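Local coordinates for protein O-methyltransferase (Saccharopolyspora spinosa, PDB 4CE0) that probably transfers a methyl group from S-adenosylmethionine to the 4'-hydroxyl of the spinosyn rhamnose, in a magnesium-containing site, at residues D212-F215 against C219-A222; S191-L196 against K224-E229. All coordinates share one frame; numbering follows the deposited sequence.

Contact 1: D212-F215 against C219-A222. With MG (magnesium ion), chain C.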
loop_
_atom_site.group_PDB
_atom_site.type_symbol
_atom_site.label_atom_id
_atom_site.label_comp_id
_atom_site.label_asym_id
_atom_site.label_seq_id
_atom_site.Cartn_x
_atom_site.Cartn_y
_atom_site.Cartn_z
ATOM N N ASP A 212 12.872 20.360 4.039
ATOM C CA ASP A 212 11.716 20.065 3.230
ATOM C C ASP A 212 11.191 21.313 2.513
ATOM O O ASP A 212 10.627 21.194 1.440
ATOM C CB ASP A 212 10.597 19.420 4.070
ATOM C CG ASP A 212 9.457 18.903 3.208
ATOM O OD1 ASP A 212 9.642 17.845 2.565
ATOM O OD2 ASP A 212 8.384 19.552 3.143
ATOM N N ASP A 213 11.372 22.485 3.122
ATOM C CA ASP A 213 10.860 23.750 2.589
ATOM C C ASP A 213 11.950 24.794 2.471
ATOM O O ASP A 213 11.766 25.962 2.850
ATOM C CB ASP A 213 9.760 24.309 3.498
ATOM C CG ASP A 213 8.523 23.461 3.479
ATOM O OD1 ASP A 213 7.700 23.637 2.553
ATOM O OD2 ASP A 213 8.396 22.592 4.361
ATOM N N TYR A 214 13.071 24.389 1.902
ATOM C CA TYR A 214 14.199 25.294 1.734
ATOM C C TYR A 214 13.842 26.605 1.038
ATOM O O TYR A 214 14.560 27.583 1.191
ATOM C CB TYR A 214 15.293 24.628 0.915
ATOM C CG TYR A 214 16.491 25.523 0.714
ATOM C CD1 TYR A 214 17.134 26.120 1.787
ATOM C CD2 TYR A 214 16.974 25.776 -0.554
ATOM C CE1 TYR A 214 18.239 26.966 1.590
ATOM C CE2 TYR A 214 18.075 26.608 -0.777
ATOM C CZ TYR A 214 18.703 27.199 0.303
ATOM O OH TYR A 214 19.795 27.999 0.101
ATOM N N PHE A 215 12.763 26.639 0.268
ATOM C CA PHE A 215 12.513 27.834 -0.561
ATOM C C PHE A 215 11.505 28.736 0.066
ATOM O O PHE A 215 11.229 29.827 -0.416
ATOM C CB PHE A 215 12.200 27.447 -1.987
ATOM C CG PHE A 215 13.280 26.592 -2.572
ATOM C CD1 PHE A 215 14.576 27.052 -2.658
ATOM C CD2 PHE A 215 13.026 25.307 -2.940
ATOM C CE1 PHE A 215 15.566 26.231 -3.138
ATOM C CE2 PHE A 215 14.014 24.474 -3.436
ATOM C CZ PHE A 215 15.278 24.927 -3.532
ATOM N N CYS A 219 12.406 29.389 6.587
ATOM C CA CYS A 219 13.188 28.165 6.686
ATOM C C CYS A 219 14.554 28.435 6.096
ATOM O O CYS A 219 15.582 28.134 6.712
ATOM C CB CYS A 219 12.460 26.974 6.033
ATOM S SG CYS A 219 13.440 25.462 5.868
ATOM N N GLN A 220 14.549 29.105 4.948
ATOM C CA GLN A 220 15.751 29.365 4.131
ATOM C C GLN A 220 16.766 30.266 4.862
ATOM O O GLN A 220 17.990 30.022 4.882
ATOM C CB GLN A 220 15.314 30.019 2.817
ATOM C CG GLN A 220 16.365 30.065 1.752
ATOM C CD GLN A 220 15.854 30.704 0.483
ATOM O OE1 GLN A 220 15.002 30.151 -0.203
ATOM N NE2 GLN A 220 16.357 31.890 0.177
ATOM N N ASP A 221 16.232 31.314 5.465
ATOM C CA ASP A 221 17.005 32.207 6.301
ATOM C C ASP A 221 17.671 31.503 7.481
ATOM O O ASP A 221 18.820 31.791 7.794
ATOM C CB ASP A 221 16.124 33.380 6.728
ATOM C CG ASP A 221 15.868 34.377 5.563
ATOM O OD1 ASP A 221 16.274 34.103 4.399
ATOM O OD2 ASP A 221 15.254 35.439 5.806
ATOM N N ALA A 222 16.984 30.555 8.120
ATOM C CA ALA A 222 17.625 29.794 9.173
ATOM C C ALA A 222 18.778 28.950 8.639
ATOM O O ALA A 222 19.828 28.865 9.266
ATOM C CB ALA A 222 16.618 28.916 9.925
HETATM MG MG MG C . 7.436 20.747 4.420
HETATM O O HOH W 1 6.107 21.521 2.739
HETATM O O HOH W 2 5.717 19.419 4.403
HETATM O O HOH W 3 6.032 21.895 5.445
#
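Q220 reaches back from the first turn of helix 219-230 and lays its CG over one face of the Y214 ring, a CH-pi contact 4.1 Å from the centroid and 29° off the ring normal. Its aliphatic chain gets there because CG stands anti to the backbone N (chi1 -167°) and CD continues the extended line. CE1 of Y214 comes nearest, 3.6 Å from Q220 CG. The packing is closest where Q220 CB and CG press on the Y214 carbonyl, 3.0 and 3.1 Å from Y214 O. The end of Q220 lies at the edge of the F215 ring, whose own face receives Y214 CB. Y214, F215 and Q220 form the solvent side, all three partly exposed. C219 is the buried side: it points toward the loop and sets its CB 3.4 Å from D213 O, while its SG lies beside T192 of helix 189-199. Away from the helix, the carboxylates of D212 and D213 turn to the metal: D212 OD2 lies 2.0 Å and D213 OD2 2.1 Å from the magnesium ion. D213 OD1 also accepts a hydrogen bond from a metal-bound water. R59 and R183 form salt bridges with D212 OD1 and help fix that carboxylate. D185 and three waters complete the six-coordinate magnesium site of this TylF/MycF-family methyltransferase, carried in part by the loop after strand 207-211.

Contact 2: S191-L196 against K224-E229. With SAH (S-adenosyl-L-homocysteine), chain B.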
loop_
_atom_site.group_PDB
_atom_site.type_symbol
_atom_site.label_atom_id
_atom_site.label_comp_id
_atom_site.label_asym_id
_atom_site.label_seq_id
_atom_site.Cartn_x
_atom_site.Cartn_y
_atom_site.Cartn_z
ATOM N N SER A 191 11.873 26.872 14.382
ATOM C CA SER A 191 11.807 25.417 14.342
ATOM C C SER A 191 13.026 24.863 13.610
ATOM O O SER A 191 13.703 23.946 14.090
ATOM C CB SER A 191 10.539 24.970 13.615
ATOM O OG SER A 191 9.379 25.468 14.260
ATOM N N THR A 192 13.310 25.459 12.452
ATOM C CA THR A 192 14.441 25.064 11.622
ATOM C C THR A 192 15.750 25.314 12.361
ATOM O O THR A 192 16.610 24.427 12.438
ATOM C CB THR A 192 14.439 25.838 10.273
ATOM O OG1 THR A 192 13.173 25.667 9.634
ATOM C CG2 THR A 192 15.534 25.352 9.366
ATOM N N MET A 193 15.908 26.505 12.924
ATOM C CA MET A 193 17.135 26.808 13.683
ATOM C C MET A 193 17.351 25.880 14.901
ATOM O O MET A 193 18.452 25.327 15.103
ATOM C CB MET A 193 17.145 28.273 14.122
ATOM C CG MET A 193 18.492 28.732 14.658
ATOM S SD MET A 193 19.832 28.620 13.442
ATOM C CE MET A 193 19.463 29.969 12.317
ATOM N N ASP A 194 16.308 25.706 15.706
ATOM C CA ASP A 194 16.402 24.856 16.906
ATOM C C ASP A 194 16.773 23.421 16.561
ATOM O O ASP A 194 17.512 22.766 17.303
ATOM C CB ASP A 194 15.084 24.871 17.687
ATOM C CG ASP A 194 14.857 26.181 18.421
ATOM O OD1 ASP A 194 15.865 26.838 18.787
ATOM O OD2 ASP A 194 13.676 26.552 18.620
ATOM N N SER A 195 16.250 22.931 15.440
ATOM C CA SER A 195 16.573 21.608 14.985
ATOM C C SER A 195 18.028 21.530 14.520
ATOM O O SER A 195 18.754 20.609 14.872
ATOM C CB SER A 195 15.583 21.175 13.869
ATOM O OG SER A 195 15.920 19.879 13.402
ATOM N N LEU A 196 18.458 22.489 13.714
ATOM C CA LEU A 196 19.831 22.477 13.209
ATOM C C LEU A 196 20.816 22.645 14.341
ATOM O O LEU A 196 21.753 21.859 14.456
ATOM C CB LEU A 196 20.073 23.578 12.149
ATOM C CG LEU A 196 19.441 23.310 10.785
ATOM C CD1 LEU A 196 19.568 24.547 9.921
ATOM C CD2 LEU A 196 20.099 22.119 10.116
ATOM N N LYS A 224 20.630 29.216 5.794
ATOM C CA LYS A 224 21.759 30.053 5.445
ATOM C C LYS A 224 22.389 30.673 6.723
ATOM O O LYS A 224 23.616 30.668 6.888
ATOM C CB LYS A 224 21.325 31.103 4.410
ATOM C CG LYS A 224 20.977 30.465 3.053
ATOM C CD LYS A 224 20.259 31.401 2.087
ATOM C CE LYS A 224 21.109 32.611 1.748
ATOM N NZ LYS A 224 21.902 32.453 0.490
ATOM N N GLY A 225 21.569 31.160 7.647
ATOM C CA GLY A 225 22.113 31.770 8.854
ATOM C C GLY A 225 22.887 30.744 9.665
ATOM O O GLY A 225 23.967 31.013 10.169
ATOM N N PHE A 226 22.345 29.540 9.778
ATOM C CA PHE A 226 23.048 28.481 10.492
ATOM C C PHE A 226 24.327 28.070 9.746
ATOM O O PHE A 226 25.382 27.934 10.351
ATOM C CB PHE A 226 22.140 27.260 10.737
ATOM C CG PHE A 226 22.855 26.113 11.377
ATOM C CD1 PHE A 226 23.190 26.153 12.722
ATOM C CD2 PHE A 226 23.248 25.019 10.628
ATOM C CE1 PHE A 226 23.888 25.111 13.305
ATOM C CE2 PHE A 226 23.927 23.969 11.212
ATOM C CZ PHE A 226 24.242 24.014 12.549
ATOM N N ARG A 227 24.245 27.896 8.432
ATOM C CA ARG A 227 25.421 27.488 7.649
ATOM C C ARG A 227 26.576 28.498 7.745
ATOM O O ARG A 227 27.755 28.109 7.810
ATOM C CB ARG A 227 25.037 27.283 6.184
ATOM C CG ARG A 227 24.325 25.950 5.973
ATOM C CD ARG A 227 23.634 25.914 4.650
ATOM N NE ARG A 227 24.569 25.976 3.549
ATOM C CZ ARG A 227 25.201 24.937 3.014
ATOM N NH1 ARG A 227 25.010 23.715 3.476
ATOM N NH2 ARG A 227 26.041 25.135 1.994
ATOM N N ALA A 228 26.226 29.781 7.781
ATOM C CA ALA A 228 27.230 30.861 7.827
ATOM C C ALA A 228 28.003 30.871 9.137
ATOM O O ALA A 228 29.201 31.080 9.134
ATOM C CB ALA A 228 26.573 32.193 7.618
ATOM N N GLU A 229 27.308 30.654 10.252
ATOM C CA GLU A 229 27.947 30.636 11.564
ATOM C C GLU A 229 29.015 29.553 11.646
ATOM O O GLU A 229 30.154 29.842 11.977
ATOM C CB GLU A 229 26.916 30.426 12.673
ATOM C CG GLU A 229 27.520 30.468 14.080
ATOM C CD GLU A 229 26.477 30.409 15.175
ATOM O OE1 GLU A 229 25.274 30.320 14.849
ATOM O OE2 GLU A 229 26.861 30.458 16.361
HETATM N N SAH B . 3.672 15.617 6.197
HETATM C CA SAH B . 4.743 16.495 6.695
HETATM C CB SAH B . 4.485 17.192 8.008
HETATM C CG SAH B . 5.304 18.326 8.622
HETATM S SD SAH B . 4.062 19.586 9.041
HETATM C C SAH B . 5.778 15.459 6.882
HETATM O O SAH B . 6.724 15.788 7.578
HETATM O OXT SAH B . 5.399 14.330 6.185
HETATM C "C5'" SAH B . 4.927 20.557 10.326
HETATM C "C4'" SAH B . 5.052 19.845 11.681
HETATM O "O4'" SAH B . 6.031 20.471 12.483
HETATM C "C3'" SAH B . 3.775 19.858 12.527
HETATM O "O3'" SAH B . 3.443 18.515 12.813
HETATM C "C2'" SAH B . 4.079 20.671 13.792
HETATM O "O2'" SAH B . 3.442 20.276 15.026
HETATM C "C1'" SAH B . 5.606 20.565 13.841
HETATM N N9 SAH B . 6.337 21.690 14.470
HETATM C C8 SAH B . 6.654 22.883 13.854
HETATM N N7 SAH B . 7.370 23.614 14.719
HETATM C C5 SAH B . 7.554 22.907 15.855
HETATM C C6 SAH B . 8.204 23.173 17.062
HETATM N N6 SAH B . 8.832 24.329 17.266
HETATM N N1 SAH B . 8.195 22.235 18.066
HETATM C C2 SAH B . 7.575 21.013 17.899
HETATM N N3 SAH B . 6.913 20.778 16.716
HETATM C C4 SAH B . 6.928 21.681 15.697
#
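With CG anti to the backbone N (chi1 176°), F226 swings its ring from helix 224-229 across to helix 191-196, where M193 and L196 meet it. M193 also starts with CG opposite its backbone N, but then bends at its next two torsions, which brings its sulfur and methyl round to the second helix. L196 supplies the face contact: its CB sits over the centre of the F226 ring, 3.8 Å from the centroid and only 11° off the normal, a CH-pi contact. One branch, L196 CD1, rests by the root of the ring, 3.8 Å from F226 CD2, and beside F226 CB. M193 SD comes to the root of the same side chain, 3.8 Å from F226 CB, and stands 5.4 Å from the ring centroid in an oblique Met-aromatic contact. M193 CE reaches the backbone where G225 joins F226, 3.9 Å from F226 N. The two short segments run at 33° to one another with axes 10.3 Å apart, a separation bridged by these three side chains. L196 also touches L184 of strand 179-184, while I232 packs on F226 from the loop beyond helix 219-230. At the edge of this packing E229 is poorly ordered, and its salt bridge to R197 is a probable further link between the helices. S191, on the side of its helix facing the cofactor, donates a hydrogen bond of 2.8 Å from OG to N7 of the S-adenosyl-L-homocysteine adenine. Helix 191-196 thus joins two chemistries: a directional polar bond recognises the purine, whereas the interface with helix 224-229 rests chiefly on dispersion between leucine, methionine and phenylalanine.

Contact 1 is at the surface and contact 2 is buried, yet both use helix 219-230: its first turn meets the metal-bearing loop and also touches helix 189-199, which its later turns pack against. Their centres lie about 10 Å apart, and they touch directly where A222 CB packs 3.8 Å from T192 CG2. Contact 1 is short in sequence and mixed in character, with carboxylates on magnesium beside partly exposed aromatic packing. Contact 2 joins elements farther apart along the chain through largely apolar side chains. Each also borders a ligand: 212-215 carries part of the magnesium site, and 191-196 reaches the adenine of S-adenosyl-L-homocysteine.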